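Local coordinates for protein bifunctional endomannanase/endoglucanase (Caldanaerobius polysaccharolyticus, PDB 3W0K) that probably hydrolyses internal beta-1,4 linkages in mannans and cellulose-like glucans, working as a family 5 glycoside hydrolase built on a beta/alpha barrel, at residues M201-Y206 with P220-L225; R196-M201 with I256-C261; D53-D58 with F111-E116. All blocks are in the same frame, centred on the assembly; numbering follows the deposited sequence.

In the fold
Read from the N terminus, the chain first closes a loop at interaction 3, where residues 53-58, between strand 38-44 and helix 62-74, fold against helix 105-121. Interaction 2 opens much later, at the end of strand 192-197, and closes at the neighbouring barrel strand 254-259. Interaction 1 begins and ends within that interval: the short helix 201-204 follows strand 192-197 directly and meets the segment leading into strand 225-227. Interactions 1 and 2 share Met-201 and touch where Thr-204 probably hydrogen-bonds to the carbonyl of Tyr-198. Interaction 3 stands in series with both, its centre about 40 Å from that of interaction 1, across the chain's centre.

Interaction 1. Residues M201-Y206 with P220-L225; sequences MALTHY and PYYPDL
Ala-202 opens the contact with two atoms. Its methyl CB rests 4.0 Å from Leu-225 CD2, while its backbone O lies 3.4 Å from Pro-220 CG. Leu-203 carries the contact further into the second segment. With CG anti to the backbone N (chi1 -176°), the end of the side chain swings nearer to the second segment. CB touches Leu-225 CD2 at 3.9 Å, and the CD1 branch reaches Tyr-222 CD1 at 3.8 Å, the two side chains crossing at about a right angle. Val-269 and Trp-273 of helix 267-284 also touch this leucine, and the same helix takes the polar end of Tyr-222 through Asp-276.

The setting is an excursion between the sixth and seventh strands of the beta/alpha barrel: a single helical turn packs against the lead-in to the small antiparallel hairpin 225-227/230-232, where Asp-224 and Leu-225 form a G1 beta bulge opposite Trp-232.

At the helix end, His-205 ND1 donates to Thr-204 OG1 at 3.0 Å, in the plane of the imidazole, and the methyl CE of Met-201 lies over the ring's face. Thr-204 OG1 also bonds to Tyr-198 O. Past the helix, Tyr-206 extends its ring with CG anti to the backbone N (chi1 173°). Pro-220 lies over one face of that ring: its CD sits 3.3 Å from the centroid of the Tyr-206 ring and only 5° off the normal, a close CH-pi contact, with Pro-220 CG just 3.4 Å from Tyr-206 CG.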
loop_
_atom_site.group_PDB
_atom_site.type_symbol
_atom_site.label_atom_id
_atom_site.label_comp_id
_atom_site.label_asym_id
_atom_site.label_seq_id
_atom_site.Cartn_x
_atom_site.Cartn_y
_atom_site.Cartn_z
ATOM N N MET A 201 -10.203 -5.337 -11.175
ATOM C CA MET A 201 -9.332 -4.366 -11.837
ATOM C C MET A 201 -10.014 -3.700 -13.030
ATOM O O MET A 201 -9.706 -2.559 -13.368
ATOM C CB MET A 201 -8.033 -5.036 -12.291
ATOM C CG MET A 201 -7.096 -5.444 -11.165
ATOM S SD MET A 201 -6.309 -4.030 -10.365
ATOM C CE MET A 201 -4.941 -3.733 -11.478
ATOM N N ALA A 202 -10.943 -4.419 -13.659
ATOM C CA ALA A 202 -11.683 -3.904 -14.809
ATOM C C ALA A 202 -12.473 -2.652 -14.444
ATOM O O ALA A 202 -12.809 -1.844 -15.311
ATOM C CB ALA A 202 -12.620 -4.970 -15.348
ATOM N N LEU A 203 -12.767 -2.502 -13.157
ATOM C CA LEU A 203 -13.511 -1.350 -12.667
ATOM C C LEU A 203 -12.577 -0.301 -12.065
ATOM O O LEU A 203 -12.576 0.853 -12.490
ATOM C CB LEU A 203 -14.550 -1.801 -11.629
ATOM C CG LEU A 203 -15.532 -0.785 -11.031
ATOM C CD1 LEU A 203 -16.767 -1.517 -10.546
ATOM C CD2 LEU A 203 -14.897 -0.002 -9.889
ATOM N N THR A 204 -11.745 -0.722 -11.116
ATOM C CA THR A 204 -10.833 0.189 -10.424
ATOM C C THR A 204 -9.711 0.782 -11.264
ATOM O O THR A 204 -9.279 1.901 -11.013
ATOM C CB THR A 204 -10.196 -0.477 -9.200
ATOM O OG1 THR A 204 -9.297 -1.506 -9.633
ATOM C CG2 THR A 204 -11.269 -1.083 -8.302
ATOM N N HIS A 205 -9.215 0.020 -12.233
ATOM C CA HIS A 205 -8.132 0.494 -13.086
ATOM C C HIS A 205 -8.545 0.675 -14.543
ATOM O O HIS A 205 -7.720 0.575 -15.452
ATOM C CB HIS A 205 -6.915 -0.431 -12.973
ATOM C CG HIS A 205 -6.119 -0.233 -11.719
ATOM N ND1 HIS A 205 -6.630 -0.477 -10.463
ATOM C CD2 HIS A 205 -4.842 0.180 -11.531
ATOM C CE1 HIS A 205 -5.703 -0.224 -9.555
ATOM N NE2 HIS A 205 -4.608 0.176 -10.177
ATOM N N TYR A 206 -9.829 0.951 -14.755
ATOM C CA TYR A 206 -10.360 1.177 -16.094
ATOM C C TYR A 206 -9.633 2.366 -16.722
ATOM O O TYR A 206 -9.570 3.451 -16.138
ATOM C CB TYR A 206 -11.864 1.449 -16.023
ATOM C CG TYR A 206 -12.495 1.864 -17.335
ATOM C CD1 TYR A 206 -12.533 0.994 -18.425
ATOM C CD2 TYR A 206 -13.083 3.121 -17.475
ATOM C CE1 TYR A 206 -13.145 1.366 -19.625
ATOM C CE2 TYR A 206 -13.698 3.503 -18.666
ATOM C CZ TYR A 206 -13.726 2.621 -19.734
ATOM O OH TYR A 206 -14.341 2.996 -20.906
ATOM N N PRO A 220 -17.120 0.242 -17.415
ATOM C CA PRO A 220 -17.509 -0.427 -16.174
ATOM C C PRO A 220 -18.929 -0.160 -15.702
ATOM O O PRO A 220 -19.428 0.965 -15.765
ATOM C CB PRO A 220 -16.496 0.112 -15.160
ATOM C CG PRO A 220 -15.315 0.425 -15.988
ATOM C CD PRO A 220 -15.933 1.081 -17.193
ATOM N N TYR A 221 -19.568 -1.228 -15.246
ATOM C CA TYR A 221 -20.913 -1.191 -14.692
ATOM C C TYR A 221 -20.811 -2.092 -13.464
ATOM O O TYR A 221 -19.946 -2.969 -13.406
ATOM C CB TYR A 221 -21.950 -1.714 -15.694
ATOM C CG TYR A 221 -21.637 -3.074 -16.268
ATOM C CD1 TYR A 221 -22.144 -4.231 -15.682
ATOM C CD2 TYR A 221 -20.815 -3.205 -17.387
ATOM C CE1 TYR A 221 -21.839 -5.488 -16.193
ATOM C CE2 TYR A 221 -20.504 -4.458 -17.908
ATOM C CZ TYR A 221 -21.018 -5.594 -17.303
ATOM O OH TYR A 221 -20.697 -6.835 -17.796
ATOM N N TYR A 222 -21.662 -1.863 -12.474
ATOM C CA TYR A 222 -21.610 -2.646 -11.247
ATOM C C TYR A 222 -22.953 -2.537 -10.524
ATOM O O TYR A 222 -23.583 -1.479 -10.546
ATOM C CB TYR A 222 -20.469 -2.101 -10.367
ATOM C CG TYR A 222 -20.072 -3.002 -9.227
ATOM C CD1 TYR A 222 -19.246 -4.107 -9.440
ATOM C CD2 TYR A 222 -20.556 -2.777 -7.940
ATOM C CE1 TYR A 222 -18.918 -4.969 -8.399
ATOM C CE2 TYR A 222 -20.236 -3.629 -6.896
ATOM C CZ TYR A 222 -19.420 -4.726 -7.132
ATOM O OH TYR A 222 -19.131 -5.585 -6.101
ATOM N N PRO A 223 -23.395 -3.614 -9.848
ATOM C CA PRO A 223 -22.764 -4.930 -9.684
ATOM C C PRO A 223 -22.868 -5.865 -10.887
ATOM O O PRO A 223 -23.405 -5.502 -11.935
ATOM C CB PRO A 223 -23.512 -5.504 -8.487
ATOM C CG PRO A 223 -24.900 -4.999 -8.721
ATOM C CD PRO A 223 -24.653 -3.552 -9.078
ATOM N N ASP A 224 -22.331 -7.070 -10.708
ATOM C CA ASP A 224 -22.334 -8.124 -11.721
ATOM C C ASP A 224 -21.517 -7.805 -12.970
ATOM O O ASP A 224 -21.932 -8.103 -14.092
ATOM C CB ASP A 224 -23.772 -8.505 -12.094
ATOM C CG ASP A 224 -24.576 -9.022 -10.907
ATOM O OD1 ASP A 224 -23.992 -9.308 -9.839
ATOM O OD2 ASP A 224 -25.810 -9.145 -11.046
ATOM N N LEU A 225 -20.336 -7.228 -12.765
ATOM C CA LEU A 225 -19.447 -6.880 -13.868
ATOM C C LEU A 225 -18.786 -8.142 -14.407
ATOM O O LEU A 225 -18.154 -8.886 -13.658
ATOM C CB LEU A 225 -18.372 -5.892 -13.401
ATOM C CG LEU A 225 -17.268 -5.516 -14.395
ATOM C CD1 LEU A 225 -17.861 -4.854 -15.625
ATOM C CD2 LEU A 225 -16.269 -4.581 -13.730
#

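Interaction 2. Residues R196-M201 with I256-C261; sequences RGYQPM and IGEFGC
Arg-196 to Tyr-198 and Ile-256 to Gly-260 meet at the ends of two adjacent parallel strands, the sixth and seventh of the barrel, and the first residues beyond them, in a fully buried contact at the barrel's C-terminal end. Gly-197 joins the backbones twice: its N donates to Glu-258 O at 3.0 Å, and its O accepts from Gly-260 N at 3.2 Å. A side chain on Gly-197 would collide with Phe-259 CB.

On the other face of the sheet, Glu-258 lies between two partners. Tyr-198 OH donates to Glu-258 OE1 at 2.7 Å on the anti side of the carboxylate, whose plane stands 75° from the ring. Arg-196 lays a face of its guanidinium over Glu-258 CG and adds a salt bridge from NH2 to Glu-258 OE2 at 3.1 Å, whose hydrogen bond is bent and weak; its stronger partner is Glu-137. A phenylalanine in place of Tyr-198 would probably leave Glu-258 OE1 without this bond, the carboxylate held mainly through OE2. Arg-40 and a Tris molecule, probably from the crystallisation liquor, also meet OE2.

A glutamate near the C-terminal end of the seventh strand, bonded by a tyrosine, is consistent with the nucleophile site of family 5 glycoside hydrolases.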
loop_
_atom_site.group_PDB
_atom_site.type_symbol
_atom_site.label_atom_id
_atom_site.label_comp_id
_atom_site.label_asym_id
_atom_site.label_seq_id
_atom_site.Cartn_x
_atom_site.Cartn_y
_atom_site.Cartn_z
ATOM N N ARG A 196 -5.170 -6.027 -0.664
ATOM C CA ARG A 196 -5.546 -4.928 -1.541
ATOM C C ARG A 196 -7.032 -4.882 -1.853
ATOM O O ARG A 196 -7.724 -5.900 -1.788
ATOM C CB ARG A 196 -4.771 -5.045 -2.856
ATOM C CG ARG A 196 -3.270 -4.790 -2.738
ATOM C CD ARG A 196 -3.019 -3.347 -2.362
ATOM N NE ARG A 196 -1.603 -2.973 -2.381
ATOM C CZ ARG A 196 -0.781 -3.059 -1.341
ATOM N NH1 ARG A 196 -1.210 -3.529 -0.174
ATOM N NH2 ARG A 196 0.456 -2.582 -1.442
ATOM N N GLY A 197 -7.490 -3.692 -2.234
ATOM C CA GLY A 197 -8.881 -3.485 -2.594
ATOM C C GLY A 197 -8.975 -2.855 -3.971
ATOM O O GLY A 197 -9.452 -1.730 -4.125
ATOM N N TYR A 198 -8.490 -3.573 -4.978
ATOM C CA TYR A 198 -8.522 -3.087 -6.352
ATOM C C TYR A 198 -9.320 -3.998 -7.277
ATOM O O TYR A 198 -9.395 -3.745 -8.474
ATOM C CB TYR A 198 -7.102 -2.952 -6.906
ATOM C CG TYR A 198 -6.270 -1.848 -6.294
ATOM C CD1 TYR A 198 -6.755 -0.542 -6.214
ATOM C CD2 TYR A 198 -4.968 -2.094 -5.860
ATOM C CE1 TYR A 198 -5.958 0.493 -5.724
ATOM C CE2 TYR A 198 -4.164 -1.068 -5.369
ATOM C CZ TYR A 198 -4.665 0.222 -5.308
ATOM O OH TYR A 198 -3.865 1.250 -4.862
ATOM N N GLN A 199 -9.881 -5.072 -6.732
ATOM C CA GLN A 199 -10.660 -6.001 -7.541
ATOM C C GLN A 199 -12.141 -5.644 -7.546
ATOM O O GLN A 199 -12.709 -5.317 -6.508
ATOM C CB GLN A 199 -10.475 -7.436 -7.046
ATOM C CG GLN A 199 -9.044 -7.959 -7.158
ATOM C CD GLN A 199 -8.488 -7.927 -8.581
ATOM O OE1 GLN A 199 -9.227 -7.786 -9.559
ATOM N NE2 GLN A 199 -7.174 -8.062 -8.696
ATOM N N PRO A 200 -12.785 -5.713 -8.723
ATOM C CA PRO A 200 -12.193 -6.100 -10.009
ATOM C C PRO A 200 -11.383 -4.986 -10.668
ATOM O O PRO A 200 -11.824 -3.838 -10.727
ATOM C CB PRO A 200 -13.420 -6.463 -10.845
ATOM C CG PRO A 200 -14.450 -5.499 -10.342
ATOM C CD PRO A 200 -14.248 -5.554 -8.846
ATOM N N MET A 201 -10.203 -5.337 -11.175
ATOM C CA MET A 201 -9.332 -4.366 -11.837
ATOM C C MET A 201 -10.014 -3.700 -13.030
ATOM O O MET A 201 -9.706 -2.559 -13.368
ATOM C CB MET A 201 -8.033 -5.036 -12.291
ATOM C CG MET A 201 -7.096 -5.444 -11.165
ATOM S SD MET A 201 -6.309 -4.030 -10.365
ATOM C CE MET A 201 -4.941 -3.733 -11.478
ATOM N N ILE A 256 -5.708 -3.648 4.825
ATOM C CA ILE A 256 -5.758 -3.306 3.403
ATOM C C ILE A 256 -4.858 -2.084 3.190
ATOM O O ILE A 256 -5.269 -0.944 3.423
ATOM C CB ILE A 256 -7.210 -3.013 2.940
ATOM C CG1 ILE A 256 -8.091 -4.252 3.148
ATOM C CG2 ILE A 256 -7.230 -2.588 1.473
ATOM C CD1 ILE A 256 -7.679 -5.468 2.325
ATOM N N GLY A 257 -3.621 -2.351 2.772
ATOM C CA GLY A 257 -2.630 -1.304 2.560
ATOM C C GLY A 257 -2.943 -0.288 1.483
ATOM O O GLY A 257 -2.473 0.853 1.550
ATOM N N GLU A 258 -3.660 -0.726 0.453
ATOM C CA GLU A 258 -4.073 0.142 -0.645
ATOM C C GLU A 258 -5.397 -0.346 -1.193
ATOM O O GLU A 258 -5.650 -1.550 -1.252
ATOM C CB GLU A 258 -3.117 0.081 -1.835
ATOM C CG GLU A 258 -1.673 0.476 -1.627
ATOM C CD GLU A 258 -0.869 0.333 -2.912
ATOM O OE1 GLU A 258 -1.466 0.329 -4.014
ATOM O OE2 GLU A 258 0.372 0.233 -2.827
ATOM N N PHE A 259 -6.224 0.606 -1.605
ATOM C CA PHE A 259 -7.495 0.314 -2.252
ATOM C C PHE A 259 -7.997 1.594 -2.891
ATOM O O PHE A 259 -7.488 2.684 -2.610
ATOM C CB PHE A 259 -8.538 -0.301 -1.293
ATOM C CG PHE A 259 -9.297 0.698 -0.463
ATOM C CD1 PHE A 259 -10.654 0.917 -0.692
ATOM C CD2 PHE A 259 -8.677 1.377 0.579
ATOM C CE1 PHE A 259 -11.383 1.797 0.108
ATOM C CE2 PHE A 259 -9.395 2.261 1.386
ATOM C CZ PHE A 259 -10.752 2.470 1.150
ATOM N N GLY A 260 -8.946 1.460 -3.806
ATOM C CA GLY A 260 -9.483 2.640 -4.451
ATOM C C GLY A 260 -9.848 2.418 -5.897
ATOM O O GLY A 260 -9.683 1.321 -6.437
ATOM N N CYS A 261 -10.294 3.493 -6.534
ATOM C CA CYS A 261 -10.712 3.452 -7.924
ATOM C C CYS A 261 -10.133 4.636 -8.686
ATOM O O CYS A 261 -10.081 5.753 -8.167
ATOM C CB CYS A 261 -12.240 3.498 -7.978
ATOM S SG CYS A 261 -12.948 3.354 -9.621
#

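Interaction 3. Residues D53-D58 with F111-E116; sequences DYFNPD and FVYQWE
The hydroxyl of Tyr-113 bonds a water, with OH 3.2 Å from the water oxygen, and the same water donates a weak bond to the backbone O of Phe-55, so a water links, loosely, the two segments at the phenol end. The loop covers one face and part of the edge of the ring. Tyr-113 CG lies anti to the backbone N (chi1 170°), which carries the ring off the helix toward Phe-55. Phe-55 CD1 sits over one face, 3.7 Å above the Tyr-113 ring plane and displaced toward the rim; the two rings are oblique, their planes 33° apart. Phe-55 CE1 continues down to Tyr-113 CB at 3.6 Å.

In the beta/alpha barrel fold this contact lies outside the ring of strands: the loop after strand 38-44, bent by a type I turn from Asp-53 to Asn-56, lies on helix 105-121, which follows strand 78-83.

The edge of the tyrosine is met as well. Pro-57 CD lies in the ring plane, 3.6 Å from Tyr-113 OH, and Tyr-54 O approaches Tyr-113 CE2 at 3.4 Å. Pro-57 also touches Leu-117, a helical turn further along, and Trp-48, while the hydroxyl of Tyr-54 bonds to Asp-99.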
loop_
_atom_site.group_PDB
_atom_site.type_symbol
_atom_site.label_atom_id
_atom_site.label_comp_id
_atom_site.label_asym_id
_atom_site.label_seq_id
_atom_site.Cartn_x
_atom_site.Cartn_y
_atom_site.Cartn_z
ATOM N N ASP A 53 24.241 1.321 -6.043
ATOM C CA ASP A 53 25.287 1.269 -5.016
ATOM C C ASP A 53 24.560 1.207 -3.665
ATOM O O ASP A 53 24.613 2.149 -2.867
ATOM C CB ASP A 53 26.129 2.547 -5.128
ATOM C CG ASP A 53 27.421 2.495 -4.327
ATOM O OD1 ASP A 53 27.700 1.496 -3.634
ATOM O OD2 ASP A 53 28.166 3.491 -4.401
ATOM N N TYR A 54 23.895 0.080 -3.420
ATOM C CA TYR A 54 23.089 -0.138 -2.216
ATOM C C TYR A 54 23.778 0.135 -0.892
ATOM O O TYR A 54 23.156 0.646 0.039
ATOM C CB TYR A 54 22.549 -1.573 -2.172
ATOM C CG TYR A 54 21.978 -2.091 -3.474
ATOM C CD1 TYR A 54 20.995 -1.384 -4.169
ATOM C CD2 TYR A 54 22.429 -3.298 -4.010
ATOM C CE1 TYR A 54 20.477 -1.869 -5.372
ATOM C CE2 TYR A 54 21.917 -3.792 -5.207
ATOM C CZ TYR A 54 20.942 -3.073 -5.880
ATOM O OH TYR A 54 20.435 -3.562 -7.063
ATOM N N PHE A 55 25.054 -0.217 -0.807
ATOM C CA PHE A 55 25.801 -0.036 0.428
ATOM C C PHE A 55 26.380 1.346 0.695
ATOM O O PHE A 55 27.070 1.548 1.697
ATOM C CB PHE A 55 26.843 -1.142 0.568
ATOM C CG PHE A 55 26.234 -2.503 0.694
ATOM C CD1 PHE A 55 25.913 -3.021 1.946
ATOM C CD2 PHE A 55 25.917 -3.243 -0.439
ATOM C CE1 PHE A 55 25.278 -4.254 2.066
ATOM C CE2 PHE A 55 25.281 -4.479 -0.329
ATOM C CZ PHE A 55 24.961 -4.982 0.924
ATOM N N ASN A 56 26.062 2.305 -0.171
ATOM C CA ASN A 56 26.519 3.680 0.017
ATOM C C ASN A 56 25.314 4.620 -0.049
ATOM O O ASN A 56 25.243 5.508 -0.898
ATOM C CB ASN A 56 27.555 4.071 -1.039
ATOM C CG ASN A 56 28.245 5.391 -0.720
ATOM O OD1 ASN A 56 28.770 5.577 0.377
ATOM N ND2 ASN A 56 28.233 6.315 -1.674
ATOM N N PRO A 57 24.338 4.430 0.852
ATOM C CA PRO A 57 23.164 5.302 0.830
ATOM C C PRO A 57 23.494 6.718 1.285
ATOM O O PRO A 57 24.423 6.925 2.068
ATOM C CB PRO A 57 22.228 4.619 1.826
ATOM C CG PRO A 57 23.177 4.072 2.836
ATOM C CD PRO A 57 24.254 3.467 1.964
ATOM N N ASP A 58 22.779 7.693 0.737
ATOM C CA ASP A 58 22.964 9.079 1.144
ATOM C C ASP A 58 22.024 9.217 2.337
ATOM O O ASP A 58 20.837 9.505 2.177
ATOM C CB ASP A 58 22.552 10.036 0.020
ATOM C CG ASP A 58 22.780 11.501 0.375
ATOM O OD1 ASP A 58 23.145 11.807 1.531
ATOM O OD2 ASP A 58 22.586 12.355 -0.513
ATOM N N PHE A 111 18.855 -5.138 -0.006
ATOM C CA PHE A 111 17.503 -5.008 0.535
ATOM C C PHE A 111 17.523 -5.146 2.055
ATOM O O PHE A 111 16.964 -4.312 2.769
ATOM C CB PHE A 111 16.619 -6.097 -0.085
ATOM C CG PHE A 111 15.203 -6.116 0.422
ATOM C CD1 PHE A 111 14.302 -5.126 0.045
ATOM C CD2 PHE A 111 14.752 -7.161 1.226
ATOM C CE1 PHE A 111 12.973 -5.181 0.456
ATOM C CE2 PHE A 111 13.420 -7.223 1.642
ATOM C CZ PHE A 111 12.529 -6.232 1.255
ATOM N N VAL A 112 18.157 -6.210 2.542
ATOM C CA VAL A 112 18.259 -6.451 3.977
ATOM C C VAL A 112 19.013 -5.302 4.654
ATOM O O VAL A 112 18.610 -4.835 5.721
ATOM C CB VAL A 112 18.939 -7.816 4.267
ATOM C CG1 VAL A 112 19.209 -7.984 5.766
ATOM C CG2 VAL A 112 18.050 -8.946 3.769
ATOM N N TYR A 113 20.075 -4.823 4.008
ATOM C CA TYR A 113 20.871 -3.720 4.541
ATOM C C TYR A 113 20.029 -2.452 4.695
ATOM O O TYR A 113 20.145 -1.754 5.703
ATOM C CB TYR A 113 22.083 -3.457 3.640
ATOM C CG TYR A 113 22.846 -2.189 3.960
ATOM C CD1 TYR A 113 23.632 -2.092 5.108
ATOM C CD2 TYR A 113 22.780 -1.085 3.110
ATOM C CE1 TYR A 113 24.333 -0.922 5.401
ATOM C CE2 TYR A 113 23.475 0.083 3.394
ATOM C CZ TYR A 113 24.246 0.160 4.537
ATOM O OH TYR A 113 24.919 1.326 4.820
ATOM N N GLN A 114 19.175 -2.172 3.708
ATOM C CA GLN A 114 18.299 -0.996 3.741
ATOM C C GLN A 114 17.416 -1.061 4.979
ATOM O O GLN A 114 17.289 -0.084 5.719
ATOM C CB GLN A 114 17.366 -0.963 2.525
ATOM C CG GLN A 114 18.029 -1.059 1.172
ATOM C CD GLN A 114 18.766 0.195 0.785
ATOM O OE1 GLN A 114 19.993 0.218 0.747
ATOM N NE2 GLN A 114 18.019 1.243 0.473
ATOM N N TRP A 115 16.786 -2.215 5.177
ATOM C CA TRP A 115 15.902 -2.406 6.315
ATOM C C TRP A 115 16.626 -2.369 7.651
ATOM O O TRP A 115 16.071 -1.901 8.641
ATOM C CB TRP A 115 15.057 -3.669 6.141
ATOM C CG TRP A 115 13.872 -3.405 5.259
ATOM C CD1 TRP A 115 13.549 -4.040 4.092
ATOM C CD2 TRP A 115 12.872 -2.392 5.454
ATOM N NE1 TRP A 115 12.414 -3.482 3.547
ATOM C CE2 TRP A 115 11.979 -2.469 4.363
ATOM C CE3 TRP A 115 12.650 -1.421 6.443
ATOM C CZ2 TRP A 115 10.876 -1.614 4.232
ATOM C CZ3 TRP A 115 11.556 -0.569 6.313
ATOM C CH2 TRP A 115 10.682 -0.673 5.214
ATOM N N GLU A 116 17.876 -2.821 7.671
ATOM C CA GLU A 116 18.656 -2.774 8.902
ATOM C C GLU A 116 18.962 -1.313 9.227
ATOM O O GLU A 116 18.974 -0.921 10.393
ATOM C CB GLU A 116 19.948 -3.574 8.762
ATOM C CG GLU A 116 19.732 -5.078 8.745
ATOM C CD GLU A 116 21.024 -5.857 8.579
ATOM O OE1 GLU A 116 21.877 -5.441 7.767
ATOM O OE2 GLU A 116 21.183 -6.889 9.259
HETATM O O HOH W 1 27.484 3.259 4.638
#